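Local coordinates for protein SAM-dependent methyltransferase (Anabaena variabilis ATCC 29413, PDB 3GGD) that binds S-adenosyl-L-homocysteine and probably transfers a methyl group from S-adenosylmethionine to an acceptor substrate, at residues 208-222 with 233-245. Sequence-based numbering, arbitrary orientation.
With CO (cobalt (II) ion), chain C; EDO (1,2-ethanediol), chain R; EDO (1,2-ethanediol), chain O; EDO (1,2-ethanediol), chain L.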
ATOM      1  N   PHE A 208      -0.906  -7.687 -14.826  1.00 58.38           N
ATOM      2  CA  PHE A 208       0.446  -8.199 -14.974  1.00 58.19           C
ATOM      3  C   PHE A 208       0.494  -9.531 -15.677  1.00 57.57           C
ATOM      4  O   PHE A 208       1.055 -10.490 -15.176  1.00 57.04           O
ATOM      5  CB  PHE A 208       1.116  -8.342 -13.607  1.00 59.41           C
ATOM      6  CG  PHE A 208       1.141  -7.058 -12.795  1.00 60.28           C
ATOM      7  CD1 PHE A 208       2.034  -6.039 -13.099  1.00 60.73           C
ATOM      8  CD2 PHE A 208       0.283  -6.888 -11.707  1.00 60.83           C
ATOM      9  CE1 PHE A 208       2.042  -4.846 -12.351  1.00 63.56           C
ATOM     10  CE2 PHE A 208       0.293  -5.712 -10.960  1.00 60.78           C
ATOM     11  CZ  PHE A 208       1.176  -4.686 -11.279  1.00 61.29           C
ATOM     12  N   PRO A 209      -0.065  -9.598 -16.869  1.00 57.11           N
ATOM     13  CA  PRO A 209      -0.074 -10.883 -17.559  1.00 57.51           C
ATOM     14  C   PRO A 209       1.349 -11.378 -17.923  1.00 58.25           C
ATOM     15  O   PRO A 209       1.542 -12.564 -18.171  1.00 58.15           O
ATOM     16  CB  PRO A 209      -0.916 -10.607 -18.816  1.00 56.91           C
ATOM     17  CG  PRO A 209      -0.743  -9.160 -19.034  1.00 57.19           C
ATOM     18  CD  PRO A 209      -0.662  -8.528 -17.664  1.00 57.60           C
ATOM     19  N   ASP A 210       2.310 -10.455 -17.984  1.00 58.88           N
ATOM     20  CA  ASP A 210       3.698 -10.759 -18.288  1.00 58.72           C
ATOM     21  C   ASP A 210       4.497 -11.135 -17.030  1.00 59.19           C
ATOM     22  O   ASP A 210       5.705 -11.263 -17.088  1.00 59.07           O
ATOM     23  CB  ASP A 210       4.377  -9.589 -19.029  1.00 58.23           C
ATOM     24  CG  ASP A 210       4.151  -8.210 -18.386  1.00 58.01           C
ATOM     25  OD1 ASP A 210       3.199  -8.017 -17.585  1.00 57.92           O
ATOM     26  OD2 ASP A 210       4.879  -7.264 -18.794  1.00 57.16           O
ATOM     27  N   PHE A 211       3.824 -11.317 -15.899  1.00 59.59           N
ATOM     28  CA  PHE A 211       4.526 -11.689 -14.665  1.00 59.35           C
ATOM     29  C   PHE A 211       4.210 -13.111 -14.185  1.00 60.13           C
ATOM     30  O   PHE A 211       3.125 -13.625 -14.387  1.00 61.05           O
ATOM     31  CB  PHE A 211       4.219 -10.686 -13.539  1.00 58.69           C
ATOM     32  CG  PHE A 211       4.952  -9.378 -13.683  1.00 59.22           C
ATOM     33  CD1 PHE A 211       4.660  -8.519 -14.748  1.00 59.66           C
ATOM     34  CD2 PHE A 211       5.977  -9.029 -12.798  1.00 58.28           C
ATOM     35  CE1 PHE A 211       5.356  -7.319 -14.918  1.00 59.39           C
ATOM     36  CE2 PHE A 211       6.686  -7.832 -12.974  1.00 59.54           C
ATOM     37  CZ  PHE A 211       6.370  -6.976 -14.013  1.00 58.41           C
ATOM     38  N   GLU A 212       5.202 -13.720 -13.549  0.50 60.19           N
ATOM     39  CA  GLU A 212       5.093 -15.002 -12.870  0.50 60.18           C
ATOM     40  C   GLU A 212       4.733 -14.701 -11.417  0.50 59.95           C
ATOM     41  O   GLU A 212       5.233 -13.728 -10.863  0.50 59.52           O
ATOM     42  CB  GLU A 212       6.463 -15.699 -12.909  0.50 59.69           C
ATOM     43  CG  GLU A 212       6.461 -17.146 -12.477  0.50 60.88           C
ATOM     44  CD  GLU A 212       7.855 -17.763 -12.418  0.50 60.75           C
ATOM     45  OE1 GLU A 212       8.844 -17.107 -12.825  0.50 61.50           O
ATOM     46  OE2 GLU A 212       7.957 -18.903 -11.936  0.50 61.17           O
ATOM     47  N   ILE A 213       3.864 -15.508 -10.809  1.00 59.88           N
ATOM     48  CA  ILE A 213       3.590 -15.411  -9.389  1.00 60.36           C
ATOM     49  C   ILE A 213       4.536 -16.415  -8.725  1.00 61.17           C
ATOM     50  O   ILE A 213       4.439 -17.595  -8.967  1.00 60.50           O
ATOM     51  CB  ILE A 213       2.128 -15.765  -9.053  1.00 60.62           C
ATOM     52  CG1 ILE A 213       1.180 -14.801  -9.784  1.00 59.59           C
ATOM     53  CG2 ILE A 213       1.921 -15.849  -7.473  1.00 58.77           C
ATOM     54  CD1 ILE A 213      -0.315 -15.136  -9.685  1.00 60.68           C
ATOM     55  N   LEU A 214       5.480 -15.933  -7.926  1.00 61.70           N
ATOM     56  CA  LEU A 214       6.433 -16.835  -7.257  1.00 61.21           C
ATOM     57  C   LEU A 214       5.816 -17.474  -6.028  1.00 60.75           C
ATOM     58  O   LEU A 214       6.161 -18.593  -5.670  1.00 60.15           O
ATOM     59  CB  LEU A 214       7.701 -16.069  -6.851  1.00 61.12           C
ATOM     60  CG  LEU A 214       8.438 -15.364  -8.013  1.00 61.77           C
ATOM     61  CD1 LEU A 214       9.756 -14.814  -7.491  1.00 62.24           C
ATOM     62  CD2 LEU A 214       8.626 -16.317  -9.229  1.00 62.50           C
ATOM     63  N   SER A 215       4.884 -16.766  -5.394  1.00 60.16           N
ATOM     64  CA  SER A 215       4.292 -17.221  -4.175  1.00 59.97           C
ATOM     65  C   SER A 215       3.070 -16.352  -3.928  1.00 59.71           C
ATOM     66  O   SER A 215       3.068 -15.165  -4.284  1.00 59.56           O
ATOM     67  CB  SER A 215       5.334 -16.953  -3.069  1.00 60.55           C
ATOM     68  OG  SER A 215       4.850 -17.292  -1.814  1.00 63.72           O
ATOM     69  N   GLN A 216       2.044 -16.891  -3.290  1.00 58.89           N
ATOM     70  CA  GLN A 216       0.875 -16.072  -2.947  1.00 59.67           C
ATOM     71  C   GLN A 216       0.142 -16.637  -1.778  1.00 60.08           C
ATOM     72  O   GLN A 216       0.331 -17.792  -1.433  1.00 58.41           O
ATOM     73  CB  GLN A 216      -0.109 -15.971  -4.119  1.00 59.31           C
ATOM     74  CG  GLN A 216      -0.776 -17.262  -4.540  1.00 59.99           C
ATOM     75  CD  GLN A 216      -1.813 -17.002  -5.653  1.00 61.11           C
ATOM     76  OE1 GLN A 216      -2.843 -16.357  -5.412  1.00 64.36           O
ATOM     77  NE2 GLN A 216      -1.532 -17.471  -6.861  1.00 59.07           N
ATOM     78  N   GLY A 217      -0.737 -15.834  -1.189  1.00 60.04           N
ATOM     79  CA  GLY A 217      -1.612 -16.351  -0.129  1.00 61.01           C
ATOM     80  C   GLY A 217      -2.678 -15.319   0.198  1.00 61.02           C
ATOM     81  O   GLY A 217      -2.906 -14.375  -0.562  1.00 61.07           O
ATOM     82  N   GLU A 218      -3.345 -15.522   1.317  1.00 61.39           N
ATOM     83  CA  GLU A 218      -4.418 -14.648   1.789  1.00 62.53           C
ATOM     84  C   GLU A 218      -4.166 -14.106   3.211  1.00 63.04           C
ATOM     85  O   GLU A 218      -3.402 -13.142   3.408  1.00 64.22           O
ATOM     86  CB  GLU A 218      -5.735 -15.392   1.672  1.00 61.97           C
ATOM     87  CG  GLU A 218      -6.033 -15.678   0.194  1.00 65.02           C
ATOM     88  CD  GLU A 218      -7.361 -16.359  -0.054  1.00 68.39           C
ATOM     89  OE1 GLU A 218      -7.980 -16.804   0.902  1.00 71.53           O
ATOM     90  OE2 GLU A 218      -7.784 -16.460  -1.222  1.00 72.46           O
ATOM     91  N   GLY A 219      -4.765 -14.713   4.201  1.00 62.56           N
ATOM     92  CA  GLY A 219      -4.593 -14.231   5.577  1.00 62.95           C
ATOM     93  C   GLY A 219      -5.322 -12.927   5.882  1.00 63.21           C
ATOM     94  O   GLY A 219      -6.316 -12.575   5.241  1.00 62.27           O
ATOM     95  N   LEU A 220      -4.797 -12.217   6.877  1.00 63.28           N
ATOM     96  CA  LEU A 220      -5.428 -11.038   7.436  1.00 63.16           C
ATOM     97  C   LEU A 220      -4.574  -9.788   7.238  1.00 63.15           C
ATOM     98  O   LEU A 220      -3.338  -9.864   7.054  1.00 63.19           O
ATOM     99  CB  LEU A 220      -5.683 -11.254   8.924  1.00 62.98           C
ATOM    100  CG  LEU A 220      -6.559 -12.458   9.282  1.00 63.63           C
ATOM    101  CD1 LEU A 220      -6.593 -12.645  10.828  1.00 62.17           C
ATOM    102  CD2 LEU A 220      -8.000 -12.401   8.663  1.00 62.37           C
ATOM    103  N   PHE A 221      -5.251  -8.641   7.232  1.00 61.76           N
ATOM    104  CA  PHE A 221      -4.585  -7.344   7.193  1.00 61.28           C
ATOM    105  C   PHE A 221      -4.814  -6.702   8.543  1.00 61.02           C
ATOM    106  O   PHE A 221      -5.926  -6.734   9.061  1.00 60.72           O
ATOM    107  CB  PHE A 221      -5.142  -6.443   6.104  1.00 61.13           C
ATOM    108  CG  PHE A 221      -4.401  -5.156   5.974  1.00 61.03           C
ATOM    109  CD1 PHE A 221      -3.206  -5.105   5.276  1.00 61.67           C
ATOM    110  CD2 PHE A 221      -4.877  -3.995   6.575  1.00 62.16           C
ATOM    111  CE1 PHE A 221      -2.489  -3.906   5.182  1.00 63.63           C
ATOM    112  CE2 PHE A 221      -4.189  -2.800   6.469  1.00 62.41           C
ATOM    113  CZ  PHE A 221      -2.991  -2.750   5.775  1.00 62.50           C
ATOM    114  N   GLN A 222      -3.771  -6.144   9.135  1.00 60.90           N
ATOM    115  CA  GLN A 222      -3.906  -5.583  10.478  1.00 60.42           C
ATOM    116  C   GLN A 222      -4.149  -4.081  10.516  1.00 60.28           C
ATOM    117  O   GLN A 222      -3.352  -3.302   9.977  1.00 60.97           O
ATOM    118  CB  GLN A 222      -2.664  -5.905  11.271  1.00 61.54           C
ATOM    119  CG  GLN A 222      -2.396  -7.382  11.355  1.00 62.45           C
ATOM    120  CD  GLN A 222      -3.197  -8.091  12.426  1.00 65.98           C
ATOM    121  OE1 GLN A 222      -3.514  -7.530  13.497  1.00 62.84           O
ATOM    122  NE2 GLN A 222      -3.503  -9.361  12.151  1.00 63.42           N
ATOM    123  N   ALA A 233      -9.582  -4.899  14.441  1.00 62.67           N
ATOM    124  CA  ALA A 233     -10.278  -5.239  13.191  1.00 61.60           C
ATOM    125  C   ALA A 233      -9.242  -5.660  12.152  1.00 60.89           C
ATOM    126  O   ALA A 233      -8.272  -4.916  11.861  1.00 60.20           O
ATOM    127  CB  ALA A 233     -11.116  -4.077  12.683  1.00 60.62           C
ATOM    128  N   THR A 234      -9.435  -6.865  11.611  1.00 60.55           N
ATOM    129  CA  THR A 234      -8.505  -7.438  10.653  1.00 60.95           C
ATOM    130  C   THR A 234      -9.244  -7.913   9.373  1.00 61.19           C
ATOM    131  O   THR A 234      -9.667  -9.068   9.278  1.00 61.32           O
ATOM    132  CB  THR A 234      -7.743  -8.643  11.253  1.00 60.64           C
ATOM    133  OG1 THR A 234      -8.680  -9.658  11.608  1.00 60.63           O
ATOM    134  CG2 THR A 234      -6.894  -8.270  12.481  1.00 59.45           C
ATOM    135  N   PRO A 235      -9.395  -7.028   8.396  1.00 60.92           N
ATOM    136  CA  PRO A 235     -10.022  -7.437   7.136  1.00 61.48           C
ATOM    137  C   PRO A 235      -9.217  -8.489   6.354  1.00 61.98           C
ATOM    138  O   PRO A 235      -8.005  -8.645   6.563  1.00 61.78           O
ATOM    139  CB  PRO A 235     -10.088  -6.134   6.332  1.00 61.42           C
ATOM    140  CG  PRO A 235      -9.028  -5.242   6.943  1.00 61.65           C
ATOM    141  CD  PRO A 235      -8.990  -5.612   8.394  1.00 60.95           C
ATOM    142  N   PRO A 236      -9.889  -9.210   5.441  1.00 62.68           N
ATOM    143  CA  PRO A 236      -9.200 -10.245   4.665  1.00 61.85           C
ATOM    144  C   PRO A 236      -8.201  -9.640   3.702  1.00 61.32           C
ATOM    145  O   PRO A 236      -8.466  -8.588   3.098  1.00 60.59           O
ATOM    146  CB  PRO A 236     -10.331 -10.957   3.930  1.00 62.52           C
ATOM    147  CG  PRO A 236     -11.463  -9.966   3.872  1.00 63.15           C
ATOM    148  CD  PRO A 236     -11.328  -9.120   5.110  1.00 63.08           C
ATOM    149  N   ALA A 237      -7.058 -10.319   3.576  1.00 60.64           N
ATOM    150  CA  ALA A 237      -5.926  -9.877   2.761  1.00 59.95           C
ATOM    151  C   ALA A 237      -5.685 -10.832   1.599  1.00 59.62           C
ATOM    152  O   ALA A 237      -6.142 -11.976   1.586  1.00 59.00           O
ATOM    153  CB  ALA A 237      -4.659  -9.751   3.621  1.00 59.90           C
ATOM    154  N   PHE A 238      -4.999 -10.316   0.599  1.00 59.05           N
ATOM    155  CA  PHE A 238      -4.487 -11.077  -0.514  1.00 58.89           C
ATOM    156  C   PHE A 238      -3.054 -10.607  -0.647  1.00 59.26           C
ATOM    157  O   PHE A 238      -2.807  -9.394  -0.640  1.00 59.63           O
ATOM    158  CB  PHE A 238      -5.205 -10.759  -1.845  1.00 59.19           C
ATOM    159  CG  PHE A 238      -4.453 -11.242  -3.050  1.00 58.84           C
ATOM    160  CD1 PHE A 238      -4.491 -12.558  -3.413  1.00 62.61           C
ATOM    161  CD2 PHE A 238      -3.645 -10.392  -3.769  1.00 62.90           C
ATOM    162  CE1 PHE A 238      -3.776 -13.028  -4.473  1.00 61.97           C
ATOM    163  CE2 PHE A 238      -2.925 -10.869  -4.863  1.00 61.96           C
ATOM    164  CZ  PHE A 238      -2.994 -12.206  -5.181  1.00 61.21           C
ATOM    165  N   TRP A 239      -2.121 -11.546  -0.803  1.00 59.63           N
ATOM    166  CA  TRP A 239      -0.718 -11.180  -1.033  1.00 59.43           C
ATOM    167  C   TRP A 239      -0.075 -12.085  -2.064  1.00 59.24           C
ATOM    168  O   TRP A 239      -0.507 -13.242  -2.280  1.00 58.44           O
ATOM    169  CB  TRP A 239       0.119 -11.189   0.283  1.00 59.26           C
ATOM    170  CG  TRP A 239       0.267 -12.511   0.914  1.00 58.36           C
ATOM    171  CD1 TRP A 239      -0.521 -13.022   1.904  1.00 58.82           C
ATOM    172  CD2 TRP A 239       1.254 -13.521   0.634  1.00 57.06           C
ATOM    173  NE1 TRP A 239      -0.096 -14.268   2.252  1.00 58.54           N
ATOM    174  CE2 TRP A 239       0.996 -14.602   1.503  1.00 58.52           C
ATOM    175  CE3 TRP A 239       2.331 -13.609  -0.249  1.00 58.60           C
ATOM    176  CZ2 TRP A 239       1.756 -15.777   1.500  1.00 59.90           C
ATOM    177  CZ3 TRP A 239       3.088 -14.769  -0.248  1.00 57.95           C
ATOM    178  CH2 TRP A 239       2.804 -15.833   0.630  1.00 58.80           C
ATOM    179  N   ALA A 240       0.948 -11.529  -2.718  1.00 58.91           N
ATOM    180  CA  ALA A 240       1.699 -12.252  -3.733  1.00 59.11           C
ATOM    181  C   ALA A 240       3.118 -11.701  -3.876  1.00 59.11           C
ATOM    182  O   ALA A 240       3.393 -10.528  -3.573  1.00 59.59           O
ATOM    183  CB  ALA A 240       0.952 -12.220  -5.127  1.00 57.39           C
ATOM    184  N   VAL A 241       4.018 -12.582  -4.309  1.00 58.92           N
ATOM    185  CA  VAL A 241       5.320 -12.143  -4.804  1.00 58.44           C
ATOM    186  C   VAL A 241       5.324 -12.442  -6.315  1.00 59.23           C
ATOM    187  O   VAL A 241       5.086 -13.591  -6.727  1.00 58.28           O
ATOM    188  CB  VAL A 241       6.515 -12.874  -4.118  1.00 58.86           C
ATOM    189  CG1 VAL A 241       7.804 -12.369  -4.705  1.00 57.10           C
ATOM    190  CG2 VAL A 241       6.490 -12.676  -2.576  1.00 54.95           C
ATOM    191  N   ILE A 242       5.590 -11.404  -7.122  1.00 59.35           N
ATOM    192  CA  ILE A 242       5.615 -11.541  -8.582  1.00 59.14           C
ATOM    193  C   ILE A 242       6.937 -11.027  -9.162  1.00 59.79           C
ATOM    194  O   ILE A 242       7.608 -10.165  -8.569  1.00 59.57           O
ATOM    195  CB  ILE A 242       4.367 -10.873  -9.254  1.00 59.27           C
ATOM    196  CG1 ILE A 242       4.453  -9.325  -9.222  1.00 59.85           C
ATOM    197  CG2 ILE A 242       3.062 -11.356  -8.561  1.00 56.59           C
ATOM    198  CD1 ILE A 242       3.325  -8.615 -10.036  1.00 56.70           C
ATOM    199  N   LYS A 243       7.317 -11.585 -10.308  1.00 59.57           N
ATOM    200  CA  LYS A 243       8.532 -11.201 -11.010  1.00 59.36           C
ATOM    201  C   LYS A 243       8.272 -11.394 -12.523  1.00 58.90           C
ATOM    202  O   LYS A 243       7.571 -12.328 -12.915  1.00 58.68           O
ATOM    203  CB  LYS A 243       9.670 -12.068 -10.519  1.00 59.45           C
ATOM    204  CG  LYS A 243      11.068 -11.712 -11.050  1.00 61.38           C
ATOM    205  CD  LYS A 243      12.121 -12.485 -10.274  1.00 60.72           C
ATOM    206  CE  LYS A 243      13.548 -12.136 -10.693  1.00 62.71           C
ATOM    207  NZ  LYS A 243      13.757 -12.714 -12.069  1.00 66.48           N
ATOM    208  N   HIS A 244       8.790 -10.494 -13.361  1.00 58.67           N
ATOM    209  CA  HIS A 244       8.567 -10.620 -14.803  1.00 58.77           C
ATOM    210  C   HIS A 244       8.969 -12.032 -15.272  1.00 59.64           C
ATOM    211  O   HIS A 244      10.018 -12.600 -14.872  1.00 59.20           O
ATOM    212  CB  HIS A 244       9.260  -9.483 -15.610  1.00 57.79           C
ATOM    213  CG  HIS A 244       8.759  -9.335 -17.021  1.00 55.95           C
ATOM    214  ND1 HIS A 244       9.017 -10.276 -17.985  1.00 53.01           N
ATOM    215  CD2 HIS A 244       8.022  -8.367 -17.631  1.00 55.05           C
ATOM    216  CE1 HIS A 244       8.446  -9.916 -19.128  1.00 53.53           C
ATOM    217  NE2 HIS A 244       7.849  -8.753 -18.953  1.00 54.42           N
ATOM    218  N   ARG A 245       8.131 -12.612 -16.128  1.00 60.16           N
ATOM    219  CA  ARG A 245       8.437 -13.920 -16.698  1.00 60.59           C
ATOM    220  C   ARG A 245       9.680 -13.848 -17.588  1.00 60.48           C
ATOM    221  O   ARG A 245      10.276 -14.886 -17.891  1.00 59.40           O
ATOM    222  CB  ARG A 245       7.245 -14.429 -17.524  1.00 61.01           C
ATOM    223  CG  ARG A 245       7.044 -13.689 -18.829  1.00 62.24           C
ATOM    224  CD  ARG A 245       5.719 -14.081 -19.504  1.00 63.37           C
ATOM    225  NE  ARG A 245       5.587 -13.429 -20.804  1.00 64.18           N
ATOM    226  CZ  ARG A 245       4.700 -13.763 -21.735  1.00 67.10           C
ATOM    227  NH1 ARG A 245       3.815 -14.714 -21.521  1.00 68.51           N
ATOM    228  NH2 ARG A 245       4.692 -13.135 -22.898  1.00 68.86           N
ATOM    229  OXT ARG A 245      10.116 -12.749 -18.022  1.00 59.74           O
TER
HETATM  230 CO    CO C 246       6.580  -7.428 -19.868  1.00 49.62          CO
HETATM  231  C1  EDO R 261      -1.759 -17.964   3.324  1.00 77.71           C
HETATM  232  O1  EDO R 261      -3.057 -18.281   2.848  1.00 78.43           O
HETATM  233  C2  EDO R 261      -1.919 -16.682   4.125  1.00 77.01           C
HETATM  234  O2  EDO R 261      -0.646 -16.228   4.536  1.00 75.24           O
HETATM  235  C1  EDO O 258       1.664 -17.083 -12.348  1.00 76.10           C
HETATM  236  O1  EDO O 258       2.901 -17.686 -12.646  1.00 73.87           O
HETATM  237  C2  EDO O 258       0.543 -17.679 -13.174  1.00 78.78           C
HETATM  238  O2  EDO O 258      -0.557 -16.791 -13.045  1.00 79.10           O
HETATM  239  C1  EDO L 255      -0.650  -7.209   7.625  1.00 56.55           C
HETATM  240  O1  EDO L 255      -0.740  -6.127   8.569  1.00 54.42           O
HETATM  241  C2  EDO L 255       0.785  -7.378   7.047  1.00 56.76           C
HETATM  242  O2  EDO L 255       1.393  -6.137   6.571  1.00 50.47           O
HETATM  243  O   HOH W   1      10.265 -14.977 -13.038  1.00 67.75           O
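Trp239 lies flat across the backbone of the opposing strand: its indole covers the Gln216-Gly217 peptide, Gly217 N sits 3.4 Å above the ring plane, and Gly217 CA makes a CH-pi contact with the five-membered ring. A chi1 of 65° tucks CG in between its own N and C=O carbon and so lays the indole over the backbone of 216-217; Ser215 OG meets the ring edge, and NE1 donates to an ethanediol. Beneath it, Gly217 and Trp239 exchange two backbone hydrogen bonds. On the other sheet face, the OE1 of Gln216 reaches the edge of the Phe238 ring, the amide nearly perpendicular to it. Further along, the CD1 of Ile242 rests over one face of Phe208, 4.0 Å from the ring centroid, and also touches Phe211 CD2 at 3.9 Å. The face of Phe211 receives His244 CB and the edge of the imidazole, an edge-to-face pair with planes at 61°. His244 NE2 and Asp210 OD2 each bind cobalt at 2.0 Å, while His244 ND1 donates to Arg245 OXT, fixing the ring's rotation; Arg150 forms a salt bridge with Asp210 OD1. Leu214 N, at 2.7 Å, and more weakly Ser215 N both donate to Val241 O, making a classic beta bulge. Strand 211-217 is the outermost strand of the sheet, antiparallel to 237-244, in the 3-2-1-4-5-7-6 order of the Rossmann-like class I methyltransferase fold.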